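Local coordinates for protein ADP-ribosylating toxin CARDS (Mycoplasma pneumoniae, PDB 4TLV) that transfers ADP-ribose from NAD(+) to multiple target proteins as a mono-ADP-ribosylating toxin and causes vacuolation of mammalian cells, at residues Y79-R84 and R147-V152; L209-A214 and Y257-L262; V319-C324 and N361-M366. All blocks are in the same frame, centred on the assembly; numbering follows the deposited sequence.

Interaction 1: Y79-R84 and R147-V152; sequences YLYEIR and RSAWLV. With SO4 (sulfate ion), chain G.
A salt bridge joins Glu82 to Arg147: NE of Arg147 gives its hydrogen to Glu82 OE1 at 2.8 Å, and NH2 adds a weak second bond to the same oxygen. OE1 lies in the guanidinium plane, but the arginine reaches it from above the carboxylate plane, the two groups being turned 57° apart. The arginine chain leaves extended and turns once, at chi3 (81°), which brings NE and NH2 to the carboxylate. A sulfate ion, probably from the crystallisation liquor, accepts from Arg147 NH1 through O1 at 2.9 Å and from NH2 through O4; NE of Arg8 holds the same ion. Arginine suits the place because its long arm brings NE and NH2 to the glutamate while NH1 stays available, here for the sulfate.

Two residues of one strand, Arg147 and Ser148, stand opposite the single Glu82 of the other, which makes a classic beta bulge. Arg147 N bonds to Glu82 O, Glu82 N reaches Ser148 O, and farther along the antiparallel ladder Leu80 and Trp150 form a hydrogen-bonded pair, Leu80 N lying 2.8 Å from Trp150 O. The hydroxyl of Ser148 bonds to Glu179 OE2.

Apolar packing follows the face that carries Leu80, Glu82 and Trp150. Here the indole lies beside Leu80, Trp150 CE3 being 3.8 Å from Leu80 CD2, and its edge meets Glu82 CB through CZ3. On the other face, small Ala149 lets the Tyr81 ring come close, Ala149 CB lying 3.6 Å from Tyr81 CE1, and Tyr79 CE1 touches Leu151 CD1.

These are central strands of the five-stranded antiparallel sheet in the mART domain, with strand 9-14 flanking 76-84 and strand 168-181 flanking 146-156. Helix 18-24 covers the tyrosine face through Pro18, Ile21 and Phe22, whereas Leu80 and Trp150 share Ile175 on the opposite face.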
loop_
_atom_site.group_PDB
_atom_site.type_symbol
_atom_site.label_atom_id
_atom_site.label_comp_id
_atom_site.label_asym_id
_atom_site.label_seq_id
_atom_site.Cartn_x
_atom_site.Cartn_y
_atom_site.Cartn_z
ATOM N N TYR A 79 -20.937 0.347 -9.866
ATOM C CA TYR A 79 -20.129 0.574 -11.056
ATOM C C TYR A 79 -18.735 1.022 -10.695
ATOM O O TYR A 79 -18.560 1.825 -9.790
ATOM C CB TYR A 79 -20.777 1.608 -11.963
ATOM C CG TYR A 79 -22.105 1.121 -12.464
ATOM C CD1 TYR A 79 -22.181 0.328 -13.596
ATOM C CD2 TYR A 79 -23.272 1.402 -11.768
ATOM C CE1 TYR A 79 -23.389 -0.148 -14.051
ATOM C CE2 TYR A 79 -24.488 0.922 -12.207
ATOM C CZ TYR A 79 -24.539 0.150 -13.354
ATOM O OH TYR A 79 -25.752 -0.323 -13.804
ATOM N N LEU A 80 -17.753 0.478 -11.398
ATOM C CA LEU A 80 -16.374 0.929 -11.259
ATOM C C LEU A 80 -16.135 1.951 -12.346
ATOM O O LEU A 80 -16.321 1.654 -13.525
ATOM C CB LEU A 80 -15.417 -0.235 -11.450
ATOM C CG LEU A 80 -13.925 0.106 -11.557
ATOM C CD1 LEU A 80 -13.401 0.581 -10.201
ATOM C CD2 LEU A 80 -13.170 -1.117 -12.021
ATOM N N TYR A 81 -15.733 3.154 -11.951
ATOM C CA TYR A 81 -15.428 4.202 -12.913
ATOM C C TYR A 81 -13.938 4.459 -13.038
ATOM O O TYR A 81 -13.226 4.546 -12.033
ATOM C CB TYR A 81 -16.108 5.495 -12.494
ATOM C CG TYR A 81 -17.596 5.394 -12.592
ATOM C CD1 TYR A 81 -18.233 5.530 -13.821
ATOM C CD2 TYR A 81 -18.373 5.137 -11.471
ATOM C CE1 TYR A 81 -19.602 5.432 -13.922
ATOM C CE2 TYR A 81 -19.750 5.025 -11.570
ATOM C CZ TYR A 81 -20.355 5.182 -12.795
ATOM O OH TYR A 81 -21.721 5.078 -12.916
ATOM N N GLU A 82 -13.490 4.606 -14.282
ATOM C CA GLU A 82 -12.112 4.951 -14.596
ATOM C C GLU A 82 -12.076 6.435 -14.942
ATOM O O GLU A 82 -12.795 6.880 -15.836
ATOM C CB GLU A 82 -11.647 4.125 -15.791
ATOM C CG GLU A 82 -10.260 4.487 -16.291
ATOM C CD GLU A 82 -9.874 3.666 -17.515
ATOM O OE1 GLU A 82 -10.483 3.870 -18.576
ATOM O OE2 GLU A 82 -8.980 2.819 -17.398
ATOM N N ILE A 83 -11.240 7.199 -14.235
ATOM C CA ILE A 83 -11.301 8.654 -14.252
ATOM C C ILE A 83 -9.913 9.228 -14.540
ATOM O O ILE A 83 -8.964 8.939 -13.808
ATOM C CB ILE A 83 -11.761 9.183 -12.863
ATOM C CG1 ILE A 83 -13.097 8.551 -12.439
ATOM C CG2 ILE A 83 -11.804 10.710 -12.832
ATOM C CD1 ILE A 83 -13.411 8.695 -10.934
ATOM N N ARG A 84 -9.797 10.040 -15.592
ATOM C CA ARG A 84 -8.526 10.675 -15.914
ATOM C C ARG A 84 -8.235 11.707 -14.841
ATOM O O ARG A 84 -9.067 12.562 -14.556
ATOM C CB ARG A 84 -8.544 11.350 -17.304
ATOM C CG ARG A 84 -7.258 12.089 -17.673
ATOM C CD ARG A 84 -7.323 12.735 -19.098
ATOM N NE ARG A 84 -8.640 13.321 -19.359
ATOM C CZ ARG A 84 -9.062 14.478 -18.857
ATOM N NH1 ARG A 84 -8.259 15.215 -18.085
ATOM N NH2 ARG A 84 -10.296 14.898 -19.120
ATOM N N ARG A 147 -13.746 8.264 -18.156
ATOM C CA ARG A 147 -13.551 7.598 -19.436
ATOM C C ARG A 147 -14.432 6.373 -19.613
ATOM O O ARG A 147 -15.001 6.175 -20.688
ATOM C CB ARG A 147 -12.087 7.208 -19.667
ATOM C CG ARG A 147 -11.852 6.562 -21.054
ATOM C CD ARG A 147 -10.371 6.495 -21.443
ATOM N NE ARG A 147 -9.696 5.348 -20.826
ATOM C CZ ARG A 147 -8.504 4.905 -21.201
ATOM N NH1 ARG A 147 -7.849 5.512 -22.195
ATOM N NH2 ARG A 147 -7.964 3.859 -20.598
ATOM N N SER A 148 -14.526 5.546 -18.571
ATOM C CA SER A 148 -15.152 4.222 -18.707
ATOM C C SER A 148 -15.877 3.808 -17.437
ATOM O O SER A 148 -15.647 4.372 -16.365
ATOM C CB SER A 148 -14.086 3.159 -19.011
ATOM O OG SER A 148 -13.231 3.572 -20.066
ATOM N N ALA A 149 -16.734 2.798 -17.559
ATOM C CA ALA A 149 -17.362 2.170 -16.400
ATOM C C ALA A 149 -17.518 0.671 -16.636
ATOM O O ALA A 149 -17.641 0.240 -17.783
ATOM C CB ALA A 149 -18.705 2.792 -16.129
ATOM N N TRP A 150 -17.482 -0.111 -15.549
ATOM C CA TRP A 150 -17.793 -1.543 -15.579
ATOM C C TRP A 150 -18.800 -1.840 -14.485
ATOM O O TRP A 150 -18.703 -1.300 -13.385
ATOM C CB TRP A 150 -16.565 -2.406 -15.263
ATOM C CG TRP A 150 -15.453 -2.313 -16.219
ATOM C CD1 TRP A 150 -15.160 -3.188 -17.223
ATOM C CD2 TRP A 150 -14.459 -1.291 -16.272
ATOM N NE1 TRP A 150 -14.037 -2.775 -17.898
ATOM C CE2 TRP A 150 -13.588 -1.610 -17.331
ATOM C CE3 TRP A 150 -14.211 -0.140 -15.514
ATOM C CZ2 TRP A 150 -12.491 -0.818 -17.660
ATOM C CZ3 TRP A 150 -13.127 0.648 -15.845
ATOM C CH2 TRP A 150 -12.281 0.305 -16.909
ATOM N N LEU A 151 -19.759 -2.714 -14.770
ATOM C CA LEU A 151 -20.646 -3.219 -13.730
ATOM C C LEU A 151 -19.835 -4.115 -12.802
ATOM O O LEU A 151 -19.088 -4.974 -13.265
ATOM C CB LEU A 151 -21.792 -4.024 -14.355
ATOM C CG LEU A 151 -22.701 -4.740 -13.359
ATOM C CD1 LEU A 151 -23.446 -3.745 -12.473
ATOM C CD2 LEU A 151 -23.678 -5.654 -14.093
ATOM N N VAL A 152 -19.945 -3.909 -11.495
ATOM C CA VAL A 152 -19.250 -4.802 -10.567
ATOM C C VAL A 152 -20.266 -5.399 -9.623
ATOM O O VAL A 152 -21.301 -4.797 -9.355
ATOM C CB VAL A 152 -18.152 -4.091 -9.756
ATOM C CG1 VAL A 152 -17.146 -3.436 -10.694
ATOM C CG2 VAL A 152 -18.759 -3.059 -8.825
HETATM S S SO4 G . -4.211 4.369 -21.777
HETATM O O1 SO4 G . -4.977 5.273 -22.631
HETATM O O2 SO4 G . -3.186 3.646 -22.553
HETATM O O3 SO4 G . -3.541 5.158 -20.749
HETATM O O4 SO4 G . -5.127 3.386 -21.167
#

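Interaction 2: L209-A214 and Y257-L262; sequences LSIPQA and YNLQSL
Gln213 and Leu259 meet through their backbones: Leu259 N donates to Gln213 O at 2.8 Å, with an N-H...O angle of 161°. The donor is tilted 32° from the carbonyl plane. The same oxygen also receives a CA-H...O contact from Asn258 CA at 3.4 Å, so one carbonyl is approached by two successive residues. In the reverse sense, Ala214 CA lies 3.3 Å from Tyr257 O, and Ala214 pairs with Asn258 as an antiparallel non-hydrogen-bonded bridge. The small methyl of Ala214 fits close against this backbone, its CB 3.5 Å from Tyr257 O.

Leu259 supplies the apolar part. With CG anti to the backbone N (chi1 -158°), its CD2 methyl is carried over to the 209-214 segment, where Leu259 CD2 lies 3.6 Å from Pro212 O and 4.2 Å from Ile211 CG2. Leucine suits this apolar setting, its branched end packing on Ile211 and on Leu40 of helix 35-40.

Beyond the bridge the second segment turns, Ser261 N bonding to Asn258 O at 2.8 Å. Farther out, Phe36 of helix 35-40 touches both Ile211 and Pro212. Helix 115-126 meets Ile211 through Met117 and Ala118, while Thr42 OG1 binds Ala214 O. The bridge is the end pair of strands 214-219 and 253-258, next to the backbone bonding of Tyr257 with Ala215, within the region assigned by inference to the NAD(+)-binding pocket.

The polar part of the junction is made by main-chain atoms; no charged side chain takes part. Its single conventional hydrogen bond ties the two chains where strand gives way to loop. The Leu259 methyl covers Pro212 O, a buried carbonyl without a partner in the model, which probably costs some stability that the apolar packing must offset.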
loop_
_atom_site.group_PDB
_atom_site.type_symbol
_atom_site.label_atom_id
_atom_site.label_comp_id
_atom_site.label_asym_id
_atom_site.label_seq_id
_atom_site.Cartn_x
_atom_site.Cartn_y
_atom_site.Cartn_z
ATOM N N LEU A 209 -3.822 24.306 10.653
ATOM C CA LEU A 209 -4.465 23.007 10.703
ATOM C C LEU A 209 -5.529 22.969 11.795
ATOM O O LEU A 209 -5.320 23.497 12.893
ATOM C CB LEU A 209 -3.394 21.943 10.967
ATOM C CG LEU A 209 -3.014 20.977 9.844
ATOM C CD1 LEU A 209 -3.107 21.619 8.483
ATOM C CD2 LEU A 209 -1.624 20.341 10.089
ATOM N N SER A 210 -6.672 22.359 11.484
ATOM C CA SER A 210 -7.693 22.057 12.473
ATOM C C SER A 210 -7.824 20.547 12.609
ATOM O O SER A 210 -8.436 19.896 11.763
ATOM C CB SER A 210 -9.045 22.639 12.067
ATOM O OG SER A 210 -8.975 24.048 11.951
ATOM N N ILE A 211 -7.255 20.002 13.676
ATOM C CA ILE A 211 -7.286 18.565 13.925
ATOM C C ILE A 211 -8.531 18.190 14.709
ATOM O O ILE A 211 -8.757 18.719 15.796
ATOM C CB ILE A 211 -6.051 18.127 14.736
ATOM C CG1 ILE A 211 -4.791 18.817 14.205
ATOM C CG2 ILE A 211 -5.925 16.604 14.743
ATOM C CD1 ILE A 211 -4.443 18.478 12.744
ATOM N N PRO A 212 -9.330 17.250 14.174
ATOM C CA PRO A 212 -10.577 16.848 14.825
ATOM C C PRO A 212 -10.332 15.949 16.044
ATOM O O PRO A 212 -9.280 15.323 16.160
ATOM C CB PRO A 212 -11.310 16.075 13.726
ATOM C CG PRO A 212 -10.215 15.514 12.873
ATOM C CD PRO A 212 -9.088 16.520 12.911
ATOM N N GLN A 213 -11.307 15.882 16.939
ATOM C CA GLN A 213 -11.168 15.064 18.136
ATOM C C GLN A 213 -11.653 13.639 17.921
ATOM O O GLN A 213 -11.344 12.753 18.721
ATOM C CB GLN A 213 -11.930 15.700 19.297
ATOM C CG GLN A 213 -11.332 17.030 19.731
ATOM C CD GLN A 213 -12.085 17.651 20.880
ATOM O OE1 GLN A 213 -13.194 18.159 20.708
ATOM N NE2 GLN A 213 -11.490 17.608 22.070
ATOM N N ALA A 214 -12.415 13.420 16.853
ATOM C CA ALA A 214 -13.059 12.122 16.640
ATOM C C ALA A 214 -12.986 11.629 15.195
ATOM O O ALA A 214 -12.763 12.412 14.259
ATOM C CB ALA A 214 -14.502 12.169 17.098
ATOM N N TYR A 257 -14.946 6.759 17.036
ATOM C CA TYR A 257 -13.959 6.779 18.101
ATOM C C TYR A 257 -13.391 8.168 18.303
ATOM O O TYR A 257 -13.178 8.918 17.336
ATOM C CB TYR A 257 -12.767 5.886 17.761
ATOM C CG TYR A 257 -13.070 4.446 17.389
ATOM C CD1 TYR A 257 -13.334 3.484 18.367
ATOM C CD2 TYR A 257 -13.041 4.038 16.051
ATOM C CE1 TYR A 257 -13.592 2.146 18.015
ATOM C CE2 TYR A 257 -13.293 2.714 15.690
ATOM C CZ TYR A 257 -13.561 1.773 16.678
ATOM O OH TYR A 257 -13.797 0.463 16.314
ATOM N N ASN A 258 -13.105 8.505 19.553
ATOM C CA ASN A 258 -12.201 9.607 19.811
ATOM C C ASN A 258 -10.848 9.214 19.246
ATOM O O ASN A 258 -10.489 8.031 19.238
ATOM C CB ASN A 258 -12.122 9.899 21.313
ATOM C CG ASN A 258 -13.385 10.561 21.829
ATOM O OD1 ASN A 258 -13.997 11.376 21.125
ATOM N ND2 ASN A 258 -13.791 10.218 23.045
ATOM N N LEU A 259 -10.094 10.200 18.778
ATOM C CA LEU A 259 -8.846 9.950 18.070
ATOM C C LEU A 259 -7.848 9.109 18.856
ATOM O O LEU A 259 -7.139 8.276 18.284
ATOM C CB LEU A 259 -8.214 11.281 17.633
ATOM C CG LEU A 259 -7.225 11.244 16.471
ATOM C CD1 LEU A 259 -7.764 10.364 15.338
ATOM C CD2 LEU A 259 -6.921 12.651 15.944
ATOM N N GLN A 260 -7.796 9.325 20.169
ATOM C CA GLN A 260 -6.875 8.598 21.023
ATOM C C GLN A 260 -7.348 7.152 21.244
ATOM O O GLN A 260 -6.596 6.322 21.745
ATOM C CB GLN A 260 -6.685 9.331 22.364
ATOM C CG GLN A 260 -7.953 9.431 23.211
ATOM C CD GLN A 260 -8.826 10.647 22.877
ATOM O OE1 GLN A 260 -8.822 11.152 21.746
ATOM N NE2 GLN A 260 -9.582 11.121 23.872
ATOM N N SER A 261 -8.585 6.863 20.844
ATOM C CA SER A 261 -9.188 5.538 21.013
ATOM C C SER A 261 -9.211 4.704 19.727
ATOM O O SER A 261 -9.625 3.546 19.739
ATOM C CB SER A 261 -10.626 5.685 21.492
ATOM O OG SER A 261 -10.675 6.282 22.770
ATOM N N LEU A 262 -8.789 5.309 18.621
ATOM C CA LEU A 262 -8.886 4.697 17.296
ATOM C C LEU A 262 -8.026 3.431 17.232
ATOM O O LEU A 262 -6.816 3.494 17.437
ATOM C CB LEU A 262 -8.444 5.737 16.242
ATOM C CG LEU A 262 -8.646 5.515 14.749
ATOM C CD1 LEU A 262 -10.090 5.170 14.417
ATOM C CD2 LEU A 262 -8.192 6.776 14.000
#

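Interaction 3: V319-C324 and N361-M366; sequences VYQRIC and NQKWKM
Lys363 reaches across to Tyr320 and Gln321 along almost its whole length. Lys363 CB rests 3.8 Å from Gln321 CB, the two side chains crossing at about a right angle. CG and CD then run past the next carbonyl, Lys363 CG at 3.4 Å from Tyr320 O, and CD also approaches Gln321 OE1. CE stays alongside the carbonyl, and a bend at chi4 (-52°) curls the tip back to it: Lys363 NZ donates to Tyr320 O at 2.9 Å, in the carbonyl plane and on a lone pair. A second bond from NZ goes to Val357 O. Lysine fits because its methylenes can line the turn while its ammonium group serves buried carbonyls.

Gln321 bonds to both the N-H and the C=O of Trp364. Gln321 O accepts from Trp364 N at 2.9 Å, and its NE2 donates to Trp364 O from well above that carbonyl's plane; NE2 is also bonded to Glu381 OE2. The residue has positive phi (76°), fitting its place in the turn.

Beyond these bonds, Ile323 sends CD1 over one face of the Trp364 indole in a CH-pi contact, 3.7 Å from the centroid of the five-membered ring. Met366 CE lies 3.8 Å from Ile323 CD1. A water at the edge of the Trp364 ring links the two segments: it accepts from Ile323 N at 2.8 Å, donates to Gln362 O and takes a weak bond from Trp364 NE1, whose other partner is Leu337 O.

The contact lies in the D2 beta-trefoil domain. Strand 323-325 pairs with 315-317, and Phe315 and Trp317 of the latter pack on Ile323. Strand 364-368 pairs with 375-380, whose Val378 and Ser380 touch Trp364, while strand 335-340 lies against Arg322 and Gln362 through Ser336 and Thr338.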
loop_
_atom_site.group_PDB
_atom_site.type_symbol
_atom_site.label_atom_id
_atom_site.label_comp_id
_atom_site.label_asym_id
_atom_site.label_seq_id
_atom_site.Cartn_x
_atom_site.Cartn_y
_atom_site.Cartn_z
ATOM N N VAL A 319 -4.442 -6.370 2.149
ATOM C CA VAL A 319 -5.070 -5.284 1.402
ATOM C C VAL A 319 -4.091 -4.501 0.535
ATOM O O VAL A 319 -4.517 -3.694 -0.291
ATOM C CB VAL A 319 -5.775 -4.289 2.341
ATOM C CG1 VAL A 319 -7.120 -4.868 2.814
ATOM C CG2 VAL A 319 -4.857 -3.948 3.522
ATOM N N TYR A 320 -2.793 -4.762 0.702
ATOM C CA TYR A 320 -1.781 -4.224 -0.219
ATOM C C TYR A 320 -1.592 -5.189 -1.386
ATOM O O TYR A 320 -0.731 -4.985 -2.233
ATOM C CB TYR A 320 -0.441 -4.016 0.509
ATOM C CG TYR A 320 -0.519 -2.963 1.583
ATOM C CD1 TYR A 320 -0.557 -1.618 1.257
ATOM C CD2 TYR A 320 -0.576 -3.311 2.914
ATOM C CE1 TYR A 320 -0.660 -0.640 2.248
ATOM C CE2 TYR A 320 -0.676 -2.347 3.899
ATOM C CZ TYR A 320 -0.720 -1.013 3.554
ATOM O OH TYR A 320 -0.803 -0.053 4.541
ATOM N N GLN A 321 -2.419 -6.230 -1.414
ATOM C CA GLN A 321 -2.356 -7.282 -2.437
ATOM C C GLN A 321 -1.208 -8.285 -2.271
ATOM O O GLN A 321 -0.915 -9.039 -3.200
ATOM C CB GLN A 321 -2.337 -6.691 -3.863
ATOM C CG GLN A 321 -3.579 -5.900 -4.235
ATOM C CD GLN A 321 -3.579 -5.443 -5.696
ATOM O OE1 GLN A 321 -3.444 -4.146 -5.906
ATOM N NE2 GLN A 321 -3.682 -6.260 -6.626
ATOM N N ARG A 322 -0.574 -8.314 -1.098
ATOM C CA ARG A 322 0.579 -9.175 -0.898
ATOM C C ARG A 322 0.141 -10.529 -0.386
ATOM O O ARG A 322 -0.814 -10.636 0.381
ATOM C CB ARG A 322 1.555 -8.555 0.099
ATOM C CG ARG A 322 1.988 -7.121 -0.265
ATOM C CD ARG A 322 2.903 -6.549 0.839
ATOM N NE ARG A 322 2.188 -6.361 2.095
ATOM C CZ ARG A 322 2.666 -5.652 3.117
ATOM N NH1 ARG A 322 3.856 -5.071 3.015
ATOM N NH2 ARG A 322 1.976 -5.550 4.260
ATOM N N ILE A 323 0.834 -11.570 -0.814
ATOM C CA ILE A 323 0.624 -12.882 -0.212
ATOM C C ILE A 323 1.774 -13.114 0.764
ATOM O O ILE A 323 2.922 -13.283 0.343
ATOM C CB ILE A 323 0.615 -13.992 -1.296
ATOM C CG1 ILE A 323 -0.492 -13.717 -2.313
ATOM C CG2 ILE A 323 0.448 -15.367 -0.654
ATOM C CD1 ILE A 323 -0.338 -14.509 -3.628
ATOM N N CYS A 324 1.479 -13.092 2.063
ATOM C CA CYS A 324 2.514 -13.117 3.092
ATOM C C CYS A 324 2.516 -14.429 3.859
ATOM O O CYS A 324 1.451 -15.012 4.094
ATOM C CB CYS A 324 2.288 -12.008 4.121
ATOM S SG CYS A 324 2.077 -10.349 3.483
ATOM N N ASN A 361 6.054 -5.763 -7.485
ATOM C CA ASN A 361 6.313 -7.180 -7.729
ATOM C C ASN A 361 5.831 -8.109 -6.602
ATOM O O ASN A 361 5.890 -9.326 -6.742
ATOM C CB ASN A 361 7.788 -7.444 -8.098
ATOM C CG ASN A 361 8.764 -7.075 -6.983
ATOM O OD1 ASN A 361 8.362 -6.725 -5.866
ATOM N ND2 ASN A 361 10.065 -7.163 -7.283
ATOM N N GLN A 362 5.318 -7.532 -5.511
ATOM C CA GLN A 362 4.661 -8.328 -4.465
ATOM C C GLN A 362 3.135 -8.233 -4.513
ATOM O O GLN A 362 2.454 -8.723 -3.609
ATOM C CB GLN A 362 5.141 -7.921 -3.059
ATOM C CG GLN A 362 6.652 -8.029 -2.821
ATOM C CD GLN A 362 7.067 -7.481 -1.458
ATOM O OE1 GLN A 362 6.231 -7.086 -0.646
ATOM N NE2 GLN A 362 8.365 -7.462 -1.199
ATOM N N LYS A 363 2.585 -7.603 -5.545
ATOM C CA LYS A 363 1.137 -7.449 -5.624
ATOM C C LYS A 363 0.488 -8.481 -6.552
ATOM O O LYS A 363 0.969 -8.724 -7.666
ATOM C CB LYS A 363 0.764 -6.018 -6.017
ATOM C CG LYS A 363 1.277 -4.964 -4.997
ATOM C CD LYS A 363 0.658 -3.595 -5.290
ATOM C CE LYS A 363 1.205 -2.501 -4.365
ATOM N NZ LYS A 363 1.109 -2.866 -2.891
ATOM N N TRP A 364 -0.609 -9.069 -6.077
ATOM C CA TRP A 364 -1.281 -10.187 -6.747
ATOM C C TRP A 364 -2.779 -9.942 -6.803
ATOM O O TRP A 364 -3.333 -9.303 -5.910
ATOM C CB TRP A 364 -1.043 -11.480 -5.965
ATOM C CG TRP A 364 0.421 -11.809 -5.810
ATOM C CD1 TRP A 364 1.240 -11.479 -4.754
ATOM C CD2 TRP A 364 1.239 -12.510 -6.751
ATOM N NE1 TRP A 364 2.510 -11.938 -4.990
ATOM C CE2 TRP A 364 2.537 -12.585 -6.203
ATOM C CE3 TRP A 364 0.994 -13.102 -8.003
ATOM C CZ2 TRP A 364 3.602 -13.218 -6.870
ATOM C CZ3 TRP A 364 2.057 -13.748 -8.662
ATOM C CH2 TRP A 364 3.336 -13.800 -8.091
ATOM N N LYS A 365 -3.428 -10.443 -7.849
ATOM C CA LYS A 365 -4.887 -10.385 -7.960
ATOM C C LYS A 365 -5.371 -11.817 -7.959
ATOM O O LYS A 365 -4.669 -12.700 -8.452
ATOM C CB LYS A 365 -5.317 -9.751 -9.291
ATOM C CG LYS A 365 -5.181 -8.241 -9.401
ATOM C CD LYS A 365 -5.362 -7.811 -10.877
ATOM C CE LYS A 365 -4.392 -8.598 -11.762
ATOM N NZ LYS A 365 -4.401 -8.218 -13.206
ATOM N N MET A 366 -6.560 -12.054 -7.410
ATOM C CA MET A 366 -7.151 -13.388 -7.429
ATOM C C MET A 366 -8.558 -13.310 -7.996
ATOM O O MET A 366 -9.447 -12.708 -7.396
ATOM C CB MET A 366 -7.176 -13.984 -6.036
ATOM C CG MET A 366 -5.780 -14.050 -5.414
ATOM S SD MET A 366 -5.758 -15.132 -4.010
ATOM C CE MET A 366 -4.119 -14.785 -3.368
HETATM O O HOH W 1 3.261 -10.837 -2.065
#

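How the interactions relate
From the N terminus, interaction 1 comes first: it closes a loop of 62 residues, rich in helix, and joins two central strands of the mART sheet. Interaction 2 opens after it and closes a 42-residue excursion that includes the Cys232-Cys249 disulfide, bringing the segment after strand 207-210 to the end of strand 253-258. Beyond the KELED motif, interaction 3 closes 36 residues without helix inside D2 and joins the turn before strand 323-325 to the start of strand 364-368. All three lie in series, neither nested nor crossed. None touches another: the centre of interaction 1 is about 22 Å from that of interaction 3 and about 33 Å from that of interaction 2.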